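Local structure of rutinosidase (Aspergillus niger, 6I1A) at residues 66-71 against 114-119; 90-95 against 301-306; 222-227 against 252-257. The protein hydrolyses rutinosides as a secreted family 5 glycoside hydrolase and probably also acts on beta-1,3-glucans. All coordinates share one frame; numbering follows the deposited sequence.

The three contacts belong to one TIM barrel. Interaction 2, a buried salt bridge between strands 90-95 and 299-308, lies at its heart, its centre about 5 Å from the centre of the chain. Interaction 1 joins helices 63-73 and 113-128 through a water, its centre about 19 Å from that of interaction 2; the two touch where Leu117 packs on Ile93 and Thr95. Interaction 3, an arginine-carbonyl hydrogen bond with two waters, is peripheral, its centre about 22 Å from that of interaction 2 and 32 Å from that of interaction 1. Along the chain, segments of interactions 1 and 2 alternate; interaction 3 opens after interaction 1 closes and falls between the strands of interaction 2.

Interaction 1: residues 66-71 against 114-119; sequences VLEHRY and TAYLKE
The ring of Tyr116 meets segment 66-71 on a face and at an edge. Over one face lies the backbone of Tyr71, whose C sits above the centre of the Tyr116 ring, 4.1 Å from its plane; at the edge, close to the ring plane, OE1 of Glu68 comes within 3.4 Å of Tyr116 CE2. The Tyr71 ring has Leu67 O above one face, 3.1 Å from the plane and displaced toward the rim, a neighbour from its own helix. The contact joins a helix of the TIM barrel, 113-128, which follows strand 90-95, to helix 63-73, which lies in the long connection between strands 22-26 and 90-95.

Tyr71 touches its partner chiefly with CB, 3.5 Å from Tyr116 CD2, while its own ring leads away. Its carbonyl oxygen, lying over the Tyr116 face, also accepts a hydrogen bond from Trp30 NE1.

Glu68 crosses Tyr116 at about a right angle, its carboxylate turned 46° from the ring. The chain is bent at chi2 (-70°), which brings the carboxylate round to the tyrosine's rim. OE2 has its own partners, Tyr109 OH and the backbone N of Asn112, directly before helix 113-128; that helix start would probably favour the negative charge. A bound N-acetylglucosamine lies about 4 Å from the Glu68 side chain. No direct hydrogen bond links the segments, but one water spans them, donating a hydrogen bond to Glu68 OE1 at 2.7 Å and lying 2.8 Å from Tyr116 OH.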
ATOM      1  N   VAL A  66     -19.715  -6.758 -35.799  1.00 18.05           N
ATOM      2  CA  VAL A  66     -20.058  -7.161 -34.413  1.00 17.61           C
ATOM      3  C   VAL A  66     -19.901  -5.933 -33.510  1.00 18.51           C
ATOM      4  O   VAL A  66     -20.808  -5.643 -32.741  1.00 18.67           O
ATOM      5  CB  VAL A  66     -19.202  -8.337 -33.944  1.00 18.13           C
ATOM      6  CG1 VAL A  66     -19.266  -8.499 -32.439  1.00 20.64           C
ATOM      7  CG2 VAL A  66     -19.611  -9.635 -34.629  1.00 18.86           C
ATOM      8  N   LEU A  67     -18.779  -5.215 -33.659  1.00 18.17           N
ATOM      9  CA  LEU A  67     -18.561  -4.060 -32.746  1.00 17.11           C
ATOM     10  C   LEU A  67     -19.533  -2.931 -33.062  1.00 16.78           C
ATOM     11  O   LEU A  67     -20.026  -2.269 -32.130  1.00 15.83           O
ATOM     12  CB  LEU A  67     -17.084  -3.629 -32.795  1.00 16.65           C
ATOM     13  CG  LEU A  67     -16.157  -4.651 -32.178  1.00 16.89           C
ATOM     14  CD1 LEU A  67     -14.702  -4.212 -32.290  1.00 17.12           C
ATOM     15  CD2 LEU A  67     -16.507  -4.901 -30.710  1.00 19.03           C
ATOM     16  N   GLU A  68     -19.786  -2.619 -34.350  1.00 16.28           N
ATOM     17  CA  GLU A  68     -20.711  -1.537 -34.702  1.00 16.56           C
ATOM     18  C   GLU A  68     -22.079  -1.812 -34.080  1.00 17.17           C
ATOM     19  O   GLU A  68     -22.777  -0.893 -33.623  1.00 18.57           O
ATOM     20  CB  GLU A  68     -20.859  -1.432 -36.220  1.00 18.21           C
ATOM     21  CG  GLU A  68     -19.634  -0.839 -36.909  1.00 18.63           C
ATOM     22  CD  GLU A  68     -19.334   0.641 -36.709  1.00 17.91           C
ATOM     23  OE1 GLU A  68     -20.204   1.342 -36.195  1.00 20.34           O
ATOM     24  OE2 GLU A  68     -18.221   1.093 -37.088  1.00 19.58           O
ATOM     25  N   HIS A  69     -22.493  -3.085 -34.070  1.00 18.24           N
ATOM     26  CA  HIS A  69     -23.802  -3.430 -33.472  1.00 19.79           C
ATOM     27  C   HIS A  69     -23.773  -3.098 -31.969  1.00 18.10           C
ATOM     28  O   HIS A  69     -24.729  -2.508 -31.447  1.00 19.36           O
ATOM     29  CB  HIS A  69     -24.139  -4.906 -33.730  1.00 19.93           C
ATOM     30  CG  HIS A  69     -25.402  -5.298 -33.052  1.00 22.55           C
ATOM     31  ND1 HIS A  69     -26.633  -4.917 -33.545  1.00 30.42           N
ATOM     32  CD2 HIS A  69     -25.622  -5.935 -31.881  1.00 26.00           C
ATOM     33  CE1 HIS A  69     -27.579  -5.396 -32.752  1.00 25.94           C
ATOM     34  NE2 HIS A  69     -27.002  -6.005 -31.724  1.00 29.58           N
ATOM     35  N   ARG A  70     -22.696  -3.464 -31.274  1.00 17.30           N
ATOM     36  CA  ARG A  70     -22.570  -3.125 -29.840  1.00 15.58           C
ATOM     37  C   ARG A  70     -22.544  -1.617 -29.643  1.00 15.34           C
ATOM     38  O   ARG A  70     -23.180  -1.109 -28.683  1.00 16.73           O
ATOM     39  CB  ARG A  70     -21.319  -3.788 -29.279  1.00 16.45           C
ATOM     40  CG  ARG A  70     -21.162  -3.603 -27.760  1.00 17.89           C
ATOM     41  CD  ARG A  70     -20.125  -4.514 -27.168  1.00 18.23           C
ATOM     42  NE  ARG A  70     -19.889  -4.331 -25.754  1.00 17.66           N
ATOM     43  CZ  ARG A  70     -20.570  -4.915 -24.755  1.00 20.14           C
ATOM     44  NH1 ARG A  70     -21.607  -5.703 -25.052  1.00 19.15           N
ATOM     45  NH2 ARG A  70     -20.258  -4.674 -23.499  1.00 18.13           N
ATOM     46  N   TYR A  71     -21.768  -0.890 -30.449  1.00 15.68           N
ATOM     47  CA  TYR A  71     -21.756   0.595 -30.340  1.00 16.39           C
ATOM     48  C   TYR A  71     -23.176   1.175 -30.409  1.00 16.54           C
ATOM     49  O   TYR A  71     -23.572   2.092 -29.702  1.00 17.46           O
ATOM     50  CB  TYR A  71     -20.883   1.273 -31.403  1.00 16.24           C
ATOM     51  CG  TYR A  71     -19.456   0.770 -31.509  1.00 15.33           C
ATOM     52  CD1 TYR A  71     -18.773   0.289 -30.399  1.00 15.04           C
ATOM     53  CD2 TYR A  71     -18.737   0.939 -32.667  1.00 15.87           C
ATOM     54  CE1 TYR A  71     -17.489  -0.206 -30.472  1.00 14.30           C
ATOM     55  CE2 TYR A  71     -17.426   0.531 -32.746  1.00 15.20           C
ATOM     56  CZ  TYR A  71     -16.768  -0.009 -31.645  1.00 14.47           C
ATOM     57  OH  TYR A  71     -15.469  -0.438 -31.744  1.00 14.98           O
ATOM     58  N   THR A 114     -16.828   7.512 -33.059  1.00 15.18           N
ATOM     59  CA  THR A 114     -16.981   8.931 -32.662  1.00 16.14           C
ATOM     60  C   THR A 114     -18.381   9.435 -33.081  1.00 15.93           C
ATOM     61  O   THR A 114     -18.843  10.417 -32.517  1.00 16.42           O
ATOM     62  CB  THR A 114     -15.861   9.822 -33.229  1.00 16.72           C
ATOM     63  OG1 THR A 114     -15.890   9.749 -34.658  1.00 18.68           O
ATOM     64  CG2 THR A 114     -14.505   9.445 -32.667  1.00 18.37           C
ATOM     65  N   ALA A 115     -19.018   8.809 -34.055  1.00 17.82           N
ATOM     66  CA  ALA A 115     -20.402   9.184 -34.399  1.00 16.93           C
ATOM     67  C   ALA A 115     -21.330   8.799 -33.245  1.00 16.00           C
ATOM     68  O   ALA A 115     -22.219   9.592 -32.878  1.00 17.13           O
ATOM     69  CB  ALA A 115     -20.850   8.504 -35.671  1.00 16.57           C
ATOM     70  N   TYR A 116     -21.142   7.625 -32.687  1.00 15.39           N
ATOM     71  CA  TYR A 116     -21.971   7.202 -31.524  1.00 16.24           C
ATOM     72  C   TYR A 116     -21.648   8.054 -30.312  1.00 17.22           C
ATOM     73  O   TYR A 116     -22.546   8.405 -29.530  1.00 17.37           O
ATOM     74  CB  TYR A 116     -21.798   5.708 -31.278  1.00 17.22           C
ATOM     75  CG  TYR A 116     -22.370   4.842 -32.366  1.00 19.46           C
ATOM     76  CD1 TYR A 116     -23.745   4.767 -32.540  1.00 23.69           C
ATOM     77  CD2 TYR A 116     -21.550   4.143 -33.217  1.00 18.86           C
ATOM     78  CE1 TYR A 116     -24.290   4.005 -33.559  1.00 23.45           C
ATOM     79  CE2 TYR A 116     -22.088   3.372 -34.240  1.00 22.65           C
ATOM     80  CZ  TYR A 116     -23.464   3.316 -34.412  1.00 25.05           C
ATOM     81  OH  TYR A 116     -24.038   2.586 -35.433  1.00 27.95           O
ATOM     82  N   LEU A 117     -20.364   8.357 -30.111  1.00 16.24           N
ATOM     83  CA  LEU A 117     -19.936   9.224 -29.006  1.00 16.94           C
ATOM     84  C   LEU A 117     -20.650  10.580 -29.136  1.00 16.77           C
ATOM     85  O   LEU A 117     -21.188  11.118 -28.140  1.00 16.98           O
ATOM     86  CB  LEU A 117     -18.402   9.371 -29.043  1.00 18.11           C
ATOM     87  CG  LEU A 117     -17.829   9.798 -27.688  1.00 25.78           C
ATOM     88  CD1 LEU A 117     -16.307   9.531 -27.646  1.00 28.54           C
ATOM     89  CD2 LEU A 117     -18.125  11.235 -27.396  1.00 26.94           C
ATOM     90  N   LYS A 118     -20.629  11.182 -30.319  1.00 16.91           N
ATOM     91  CA  LYS A 118     -21.293  12.471 -30.535  1.00 16.53           C
ATOM     92  C   LYS A 118     -22.824  12.393 -30.299  1.00 15.58           C
ATOM     93  O   LYS A 118     -23.349  13.304 -29.639  1.00 16.35           O
ATOM     94  CB  LYS A 118     -21.016  12.883 -31.960  1.00 19.42           C
ATOM     95  CG  LYS A 118     -21.688  14.222 -32.255  1.00 20.56           C
ATOM     96  CD  LYS A 118     -21.292  14.847 -33.600  1.00 25.70           C
ATOM     97  CE  LYS A 118     -22.132  16.070 -33.896  1.00 26.31           C
ATOM     98  NZ  LYS A 118     -22.021  17.108 -32.843  1.00 25.67           N
ATOM     99  N   GLU A 119     -23.476  11.320 -30.751  1.00 16.58           N
ATOM    100  CA  GLU A 119     -24.964  11.223 -30.544  1.00 20.25           C
ATOM    101  C   GLU A 119     -25.276  11.227 -29.040  1.00 17.85           C
ATOM    102  O   GLU A 119     -26.159  12.002 -28.564  1.00 17.40           O
ATOM    103  CB  GLU A 119     -25.526   9.965 -31.188  1.00 24.28           C
ATOM    104  CG  GLU A 119     -27.035  10.027 -31.149  1.00 33.00           C
ATOM    105  CD  GLU A 119     -27.802   8.723 -31.116  1.00 47.16           C
ATOM    106  OE1 GLU A 119     -27.709   8.007 -30.081  1.00 47.81           O
ATOM    107  OE2 GLU A 119     -28.561   8.478 -32.095  1.00 49.33           O
TER
HETATM  108  O   HOH W   1     -22.340   2.100 -37.577  1.00 34.80           O

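Interaction 2: residues 90-95 against 301-306; sequences VLRIPT and VGEWAI
A salt bridge between Arg92 and Glu303 is the polar core of this contact. Arg92 NH1 donates to Glu303 OE2 at 2.8 Å, with an N-H...O angle of 147°. The oxygen receives it on its anti lone pair, the one turned away from OE1, and sits at the guanidinium edge but tilted out of its plane. The two side chains cross at about a right angle and their flat ends are 59° apart, so a single nitrogen and a single oxygen carry the bond. Arg92 has CG anti to its own N (chi1 177°) and runs extended from CG to NE, which carries the guanidinium across the barrel interior to the glutamate.

Further polar partners fix both groups. Arg92 makes two more salt bridges, NE to Glu190 OE1 and NH2 to Asp264 OD2, and hydrogen bonds from NH2 to Asn193 OD1 and from NH1 to Asn26 OD1, so the guanidinium is gripped all round its edge. Glu303 OE1 is bound by Tyr268 OH, which leaves the carboxylate held at both oxygens.

Van der Waals contact completes the pairing. Arg92 CD lies 3.5 Å from Gly302 O, an oxygen that already accepts from Ser336 OG and Asn26 ND2, and Glu303 CG comes within 3.3 Å of Arg92 NH1.

Glu303 lies on the seventh barrel strand, a location consistent with that of the nucleophile in family 5 glycosidases, and a bound ethanediol is about 5 Å from its side chain. The contact spans non-adjacent strands: strand 90-95 lies between 22-26 and 131-136, strand 299-308 pairs with 261-269, and His266 of that last strand touches both Arg92 and Glu303.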
ATOM      1  N   VAL A  90     -22.009  13.859 -14.852  1.00 13.33           N
ATOM      2  CA  VAL A  90     -20.726  13.730 -15.590  1.00 12.75           C
ATOM      3  C   VAL A  90     -20.686  12.375 -16.257  1.00 11.96           C
ATOM      4  O   VAL A  90     -21.059  11.361 -15.595  1.00 13.16           O
ATOM      5  CB  VAL A  90     -19.545  13.852 -14.624  1.00 13.81           C
ATOM      6  CG1 VAL A  90     -18.224  13.641 -15.338  1.00 15.07           C
ATOM      7  CG2 VAL A  90     -19.575  15.187 -13.918  1.00 14.02           C
ATOM      8  N   LEU A  91     -20.249  12.313 -17.499  1.00 10.99           N
ATOM      9  CA  LEU A  91     -20.018  11.058 -18.212  1.00 12.34           C
ATOM     10  C   LEU A  91     -18.551  10.957 -18.536  1.00 13.01           C
ATOM     11  O   LEU A  91     -18.033  11.847 -19.232  1.00 13.36           O
ATOM     12  CB  LEU A  91     -20.848  10.941 -19.490  1.00 13.16           C
ATOM     13  CG  LEU A  91     -22.371  11.065 -19.335  1.00 13.15           C
ATOM     14  CD1 LEU A  91     -23.068  11.131 -20.677  1.00 13.69           C
ATOM     15  CD2 LEU A  91     -22.922   9.948 -18.489  1.00 14.20           C
ATOM     16  N   ARG A  92     -17.883   9.932 -18.057  1.00 11.60           N
ATOM     17  CA  ARG A  92     -16.507   9.637 -18.493  1.00 11.37           C
ATOM     18  C   ARG A  92     -16.612   8.570 -19.548  1.00 10.86           C
ATOM     19  O   ARG A  92     -17.266   7.509 -19.328  1.00 11.30           O
ATOM     20  CB  ARG A  92     -15.650   9.170 -17.336  1.00 11.82           C
ATOM     21  CG  ARG A  92     -14.239   8.785 -17.762  1.00 11.12           C
ATOM     22  CD  ARG A  92     -13.291   8.679 -16.598  1.00 11.08           C
ATOM     23  NE  ARG A  92     -11.906   8.353 -16.896  1.00 11.43           N
ATOM     24  CZ  ARG A  92     -11.353   7.146 -16.918  1.00 10.97           C
ATOM     25  NH1 ARG A  92     -12.074   6.037 -16.723  1.00 11.35           N
ATOM     26  NH2 ARG A  92     -10.027   7.060 -17.076  1.00 12.13           N
ATOM     27  N   ILE A  93     -16.052   8.796 -20.735  1.00 11.48           N
ATOM     28  CA  ILE A  93     -16.223   7.941 -21.901  1.00 11.68           C
ATOM     29  C   ILE A  93     -14.894   7.386 -22.377  1.00 12.02           C
ATOM     30  O   ILE A  93     -14.141   8.077 -23.111  1.00 11.98           O
ATOM     31  CB  ILE A  93     -17.012   8.627 -23.041  1.00 12.43           C
ATOM     32  CG1 ILE A  93     -18.265   9.327 -22.543  1.00 13.87           C
ATOM     33  CG2 ILE A  93     -17.281   7.595 -24.100  1.00 13.15           C
ATOM     34  CD1 ILE A  93     -19.102   9.997 -23.595  1.00 15.42           C
ATOM     35  N   PRO A  94     -14.527   6.161 -21.977  1.00 11.83           N
ATOM     36  CA  PRO A  94     -13.316   5.502 -22.445  1.00 11.45           C
ATOM     37  C   PRO A  94     -13.460   5.136 -23.923  1.00 12.82           C
ATOM     38  O   PRO A  94     -14.460   4.555 -24.340  1.00 13.90           O
ATOM     39  CB  PRO A  94     -13.198   4.244 -21.569  1.00 12.59           C
ATOM     40  CG  PRO A  94     -14.002   4.596 -20.359  1.00 12.95           C
ATOM     41  CD  PRO A  94     -15.171   5.403 -20.880  1.00 12.08           C
ATOM     42  N   THR A  95     -12.432   5.483 -24.697  1.00 11.33           N
ATOM     43  CA  THR A  95     -12.356   5.157 -26.125  1.00 11.79           C
ATOM     44  C   THR A  95     -11.033   4.445 -26.387  1.00 11.81           C
ATOM     45  O   THR A  95     -10.023   4.667 -25.672  1.00 12.43           O
ATOM     46  CB  THR A  95     -12.471   6.420 -26.973  1.00 12.35           C
ATOM     47  OG1 THR A  95     -11.346   7.312 -26.822  1.00 13.44           O
ATOM     48  CG2 THR A  95     -13.728   7.212 -26.709  1.00 13.16           C
ATOM     49  N   VAL A 301     -12.136  11.474  -8.834  1.00 10.74           N
ATOM     50  CA  VAL A 301     -11.948  10.025  -8.692  1.00 10.16           C
ATOM     51  C   VAL A 301     -12.618   9.406  -9.903  1.00 11.54           C
ATOM     52  O   VAL A 301     -13.826   9.057  -9.874  1.00 11.09           O
ATOM     53  CB  VAL A 301     -12.476   9.497  -7.349  1.00 10.69           C
ATOM     54  CG1 VAL A 301     -12.309   7.995  -7.275  1.00 10.83           C
ATOM     55  CG2 VAL A 301     -11.727  10.174  -6.228  1.00 12.04           C
ATOM     56  N   GLY A 302     -11.909   9.354 -11.031  1.00 10.31           N
ATOM     57  CA  GLY A 302     -12.549   8.966 -12.294  1.00 10.13           C
ATOM     58  C   GLY A 302     -12.937   7.513 -12.431  1.00 10.80           C
ATOM     59  O   GLY A 302     -13.682   7.208 -13.401  1.00 10.71           O
ATOM     60  N   GLU A 303     -12.429   6.648 -11.595  1.00 10.22           N
ATOM     61  CA  GLU A 303     -12.874   5.244 -11.564  1.00 10.71           C
ATOM     62  C   GLU A 303     -12.833   4.792 -10.108  1.00 10.66           C
ATOM     63  O   GLU A 303     -11.836   5.024  -9.403  1.00 11.32           O
ATOM     64  CB  GLU A 303     -12.004   4.282 -12.344  1.00 10.40           C
ATOM     65  CG  GLU A 303     -11.990   4.504 -13.830  1.00 10.94           C
ATOM     66  CD  GLU A 303     -11.257   3.418 -14.590  1.00 11.03           C
ATOM     67  OE1 GLU A 303     -11.028   2.280 -14.042  1.00 12.45           O
ATOM     68  OE2 GLU A 303     -10.831   3.687 -15.742  1.00 11.72           O
ATOM     69  N   TRP A 304     -13.861   4.031  -9.734  1.00 10.79           N
ATOM     70  CA  TRP A 304     -13.943   3.297  -8.453  1.00 11.21           C
ATOM     71  C   TRP A 304     -15.108   2.343  -8.537  1.00 11.49           C
ATOM     72  O   TRP A 304     -15.988   2.462  -9.411  1.00 10.72           O
ATOM     73  CB  TRP A 304     -14.072   4.249  -7.246  1.00 10.52           C
ATOM     74  CG  TRP A 304     -15.428   4.886  -7.127  1.00 11.08           C
ATOM     75  CD1 TRP A 304     -16.033   5.793  -7.936  1.00 11.98           C
ATOM     76  CD2 TRP A 304     -16.391   4.587  -6.078  1.00 11.34           C
ATOM     77  NE1 TRP A 304     -17.274   6.126  -7.435  1.00 12.66           N
ATOM     78  CE2 TRP A 304     -17.525   5.396  -6.310  1.00 11.96           C
ATOM     79  CE3 TRP A 304     -16.361   3.731  -4.969  1.00 13.85           C
ATOM     80  CZ2 TRP A 304     -18.606   5.385  -5.429  1.00 14.90           C
ATOM     81  CZ3 TRP A 304     -17.439   3.732  -4.095  1.00 14.58           C
ATOM     82  CH2 TRP A 304     -18.525   4.543  -4.369  1.00 14.07           C
ATOM     83  N   ALA A 305     -15.129   1.368  -7.625  1.00 11.74           N
ATOM     84  CA  ALA A 305     -16.237   0.434  -7.483  1.00 11.77           C
ATOM     85  C   ALA A 305     -16.192  -0.144  -6.087  1.00 11.81           C
ATOM     86  O   ALA A 305     -15.170  -0.089  -5.449  1.00 12.50           O
ATOM     87  CB  ALA A 305     -16.221  -0.624  -8.556  1.00 12.72           C
ATOM     88  N   ILE A 306     -17.308  -0.758  -5.657  1.00 12.86           N
ATOM     89  CA  ILE A 306     -17.466  -1.230  -4.242  1.00 12.63           C
ATOM     90  C   ILE A 306     -17.074  -2.676  -4.034  1.00 13.83           C
ATOM     91  O   ILE A 306     -17.156  -3.111  -2.854  1.00 13.28           O
ATOM     92  CB  ILE A 306     -18.892  -0.977  -3.731  1.00 12.83           C
ATOM     93  CG1 ILE A 306     -19.928  -1.758  -4.499  1.00 14.32           C
ATOM     94  CG2 ILE A 306     -19.169   0.483  -3.657  1.00 13.70           C
ATOM     95  CD1 ILE A 306     -21.263  -1.849  -3.727  1.00 14.29           C
TER

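Interaction 3: residues 222-227 against 252-257; sequences YIRAVV and EGDFPA
Segment 222-227 is one and a half turns of helix, and Arg224 and Phe255 have the nearest CA atoms, 8.5 Å apart, where the type I turn Glu252-Phe255 comes up to it. The direct hydrogen bond runs from a side chain to this turn: Arg224 NH1 donates to Asp254 O at 2.9 Å, with an N-H...O angle of 156°. The donor lies in the carbonyl plane on a lone pair, and the oxygen is at the guanidinium edge.

Arg224 reaches there because its chain is extended from CG to NE, after a first torsion that sets CG anti to the carbonyl carbon (chi1 -78°). Water reinforces the link twice. One molecule accepts from Arg224 NE and donates to Asp254 O at 2.7 Å, so this carbonyl oxygen takes two bonds; another connects Arg224 NH1 with Asp254 OD1. The direct NH1-OD1 separation is 4.4 Å, and OD1 lies well out of the guanidinium plane, so any attraction is probably one of charge alone.

In the TIM barrel, helix 213-233 is one of the outer helices, and residues 252-257 belong to the loop leading into strand 261-269. Beneath the polar layer, Ile223 CG2 packs 3.9 Å from Phe255 CZ, the two side chains crossing at about a right angle. Leu220, on the same helix, and Phe297 also touch the Phe255 side chain, while Lys296 NZ binds the carbonyl oxygens of Glu252 and Phe255.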
ATOM      1  N   TYR A 222       4.980  13.266 -22.398  1.00 14.41           N
ATOM      2  CA  TYR A 222       3.731  13.188 -23.181  1.00 13.20           C
ATOM      3  C   TYR A 222       2.708  14.163 -22.629  1.00 12.44           C
ATOM      4  O   TYR A 222       2.084  14.912 -23.401  1.00 12.66           O
ATOM      5  CB  TYR A 222       3.206  11.759 -23.146  1.00 13.92           C
ATOM      6  CG  TYR A 222       1.857  11.589 -23.765  1.00 12.60           C
ATOM      7  CD1 TYR A 222       1.641  11.797 -25.099  1.00 11.42           C
ATOM      8  CD2 TYR A 222       0.749  11.233 -22.974  1.00 13.52           C
ATOM      9  CE1 TYR A 222       0.386  11.594 -25.658  1.00 12.52           C
ATOM     10  CE2 TYR A 222      -0.519  11.066 -23.528  1.00 12.04           C
ATOM     11  CZ  TYR A 222      -0.707  11.233 -24.879  1.00 12.99           C
ATOM     12  OH  TYR A 222      -1.911  11.029 -25.463  1.00 12.49           O
ATOM     13  N   ILE A 223       2.482  14.166 -21.316  1.00 12.78           N
ATOM     14  CA  ILE A 223       1.443  15.069 -20.762  1.00 13.07           C
ATOM     15  C   ILE A 223       1.817  16.545 -21.011  1.00 13.48           C
ATOM     16  O   ILE A 223       0.951  17.369 -21.322  1.00 13.71           O
ATOM     17  CB  ILE A 223       1.176  14.797 -19.288  1.00 13.61           C
ATOM     18  CG1 ILE A 223       0.700  13.345 -19.055  1.00 14.63           C
ATOM     19  CG2 ILE A 223       0.163  15.818 -18.768  1.00 14.97           C
ATOM     20  CD1 ILE A 223      -0.628  13.029 -19.719  1.00 14.93           C
ATOM     21  N   ARG A 224       3.072  16.869 -20.871  1.00 13.68           N
ATOM     22  CA  ARG A 224       3.524  18.254 -21.177  1.00 12.93           C
ATOM     23  C   ARG A 224       3.235  18.563 -22.643  1.00 14.06           C
ATOM     24  O   ARG A 224       2.787  19.695 -22.930  1.00 15.24           O
ATOM     25  CB  ARG A 224       5.010  18.394 -20.855  1.00 14.11           C
ATOM     26  CG  ARG A 224       5.282  18.562 -19.384  1.00 15.71           C
ATOM     27  CD  ARG A 224       6.769  18.685 -19.101  1.00 18.32           C
ATOM     28  NE  ARG A 224       6.943  19.183 -17.742  1.00 20.63           N
ATOM     29  CZ  ARG A 224       8.010  19.004 -16.990  1.00 22.72           C
ATOM     30  NH1 ARG A 224       8.020  19.497 -15.751  1.00 21.41           N
ATOM     31  NH2 ARG A 224       9.090  18.360 -17.452  1.00 20.53           N
ATOM     32  N   ALA A 225       3.488  17.647 -23.562  1.00 13.33           N
ATOM     33  CA  ALA A 225       3.173  17.897 -24.965  1.00 14.29           C
ATOM     34  C   ALA A 225       1.672  18.080 -25.207  1.00 13.38           C
ATOM     35  O   ALA A 225       1.238  18.922 -26.038  1.00 14.82           O
ATOM     36  CB  ALA A 225       3.717  16.819 -25.833  1.00 14.78           C
ATOM     37  N   VAL A 226       0.847  17.257 -24.538  1.00 12.90           N
ATOM     38  CA  VAL A 226      -0.614  17.377 -24.691  1.00 12.88           C
ATOM     39  C   VAL A 226      -1.103  18.726 -24.119  1.00 12.58           C
ATOM     40  O   VAL A 226      -1.892  19.395 -24.752  1.00 13.23           O
ATOM     41  CB  VAL A 226      -1.342  16.201 -24.005  1.00 12.58           C
ATOM     42  CG1 VAL A 226      -2.841  16.523 -23.959  1.00 12.62           C
ATOM     43  CG2 VAL A 226      -1.026  14.905 -24.735  1.00 13.60           C
ATOM     44  N   VAL A 227      -0.625  19.069 -22.931  1.00 13.03           N
ATOM     45  CA  VAL A 227      -1.020  20.366 -22.313  1.00 14.39           C
ATOM     46  C   VAL A 227      -0.660  21.531 -23.255  1.00 14.42           C
ATOM     47  O   VAL A 227      -1.501  22.389 -23.521  1.00 15.32           O
ATOM     48  CB  VAL A 227      -0.386  20.539 -20.935  1.00 14.20           C
ATOM     49  CG1 VAL A 227      -0.492  21.989 -20.479  1.00 16.51           C
ATOM     50  CG2 VAL A 227      -1.011  19.556 -19.959  1.00 15.90           C
ATOM     51  N   GLU A 252       2.786  16.770  -8.610  1.00 16.69           N
ATOM     52  CA  GLU A 252       2.444  18.208  -8.324  1.00 18.21           C
ATOM     53  C   GLU A 252       3.559  19.191  -8.703  1.00 16.70           C
ATOM     54  O   GLU A 252       3.194  20.261  -9.288  1.00 18.04           O
ATOM     55  CB  GLU A 252       2.139  18.386  -6.824  1.00 21.53           C
ATOM     56  CG  GLU A 252       0.745  17.983  -6.517  1.00 22.16           C
ATOM     57  CD  GLU A 252       0.409  18.132  -5.040  1.00 21.96           C
ATOM     58  OE1 GLU A 252       1.209  18.720  -4.313  1.00 24.74           O
ATOM     59  OE2 GLU A 252      -0.677  17.714  -4.681  1.00 21.15           O
ATOM     60  N   GLY A 253       4.793  18.853  -8.353  1.00 17.99           N
ATOM     61  CA  GLY A 253       5.954  19.714  -8.586  1.00 19.73           C
ATOM     62  C   GLY A 253       6.257  19.844 -10.043  1.00 19.85           C
ATOM     63  O   GLY A 253       7.065  20.736 -10.413  1.00 22.40           O
ATOM     64  N   ASP A 254       5.649  19.070 -10.940  1.00 17.41           N
ATOM     65  CA  ASP A 254       6.016  19.086 -12.379  1.00 17.64           C
ATOM     66  C   ASP A 254       5.218  20.083 -13.205  1.00 17.39           C
ATOM     67  O   ASP A 254       5.528  20.251 -14.388  1.00 19.94           O
ATOM     68  CB  ASP A 254       5.785  17.694 -13.001  1.00 18.67           C
ATOM     69  CG  ASP A 254       6.701  16.629 -12.438  1.00 21.56           C
ATOM     70  OD1 ASP A 254       7.900  16.965 -12.140  1.00 22.58           O
ATOM     71  OD2 ASP A 254       6.256  15.459 -12.340  1.00 24.65           O
ATOM     72  N   PHE A 255       4.179  20.725 -12.639  1.00 16.89           N
ATOM     73  CA  PHE A 255       3.320  21.663 -13.339  1.00 17.68           C
ATOM     74  C   PHE A 255       3.127  22.915 -12.505  1.00 18.44           C
ATOM     75  O   PHE A 255       2.895  22.833 -11.312  1.00 18.01           O
ATOM     76  CB  PHE A 255       1.935  21.048 -13.584  1.00 18.35           C
ATOM     77  CG  PHE A 255       2.005  19.747 -14.326  1.00 16.31           C
ATOM     78  CD1 PHE A 255       2.084  18.565 -13.646  1.00 18.28           C
ATOM     79  CD2 PHE A 255       1.960  19.735 -15.708  1.00 18.40           C
ATOM     80  CE1 PHE A 255       2.147  17.367 -14.344  1.00 19.72           C
ATOM     81  CE2 PHE A 255       1.987  18.534 -16.387  1.00 17.72           C
ATOM     82  CZ  PHE A 255       2.089  17.369 -15.696  1.00 18.22           C
ATOM     83  N   PRO A 256       3.200  24.108 -13.128  1.00 18.54           N
ATOM     84  CA  PRO A 256       2.802  25.342 -12.448  1.00 18.76           C
ATOM     85  C   PRO A 256       1.315  25.315 -12.090  1.00 19.06           C
ATOM     86  O   PRO A 256       0.533  24.778 -12.854  1.00 17.30           O
ATOM     87  CB  PRO A 256       3.091  26.501 -13.424  1.00 22.19           C
ATOM     88  CG  PRO A 256       3.384  25.818 -14.714  1.00 25.00           C
ATOM     89  CD  PRO A 256       3.718  24.357 -14.468  1.00 21.69           C
ATOM     90  N   ALA A 257       0.966  25.879 -10.947  1.00 19.31           N
ATOM     91  CA  ALA A 257      -0.426  25.892 -10.458  1.00 20.87           C
ATOM     92  C   ALA A 257      -1.376  26.539 -11.463  1.00 17.88           C
ATOM     93  O   ALA A 257      -2.603  26.214 -11.461  1.00 20.64           O
ATOM     94  CB  ALA A 257      -0.512  26.627  -9.134  1.00 20.80           C
TER
HETATM   95  O   HOH W   2       5.084  21.301 -16.867  1.00 24.12           O
HETATM   96  O   HOH W   3       9.640  18.704 -13.574  1.00 42.71           O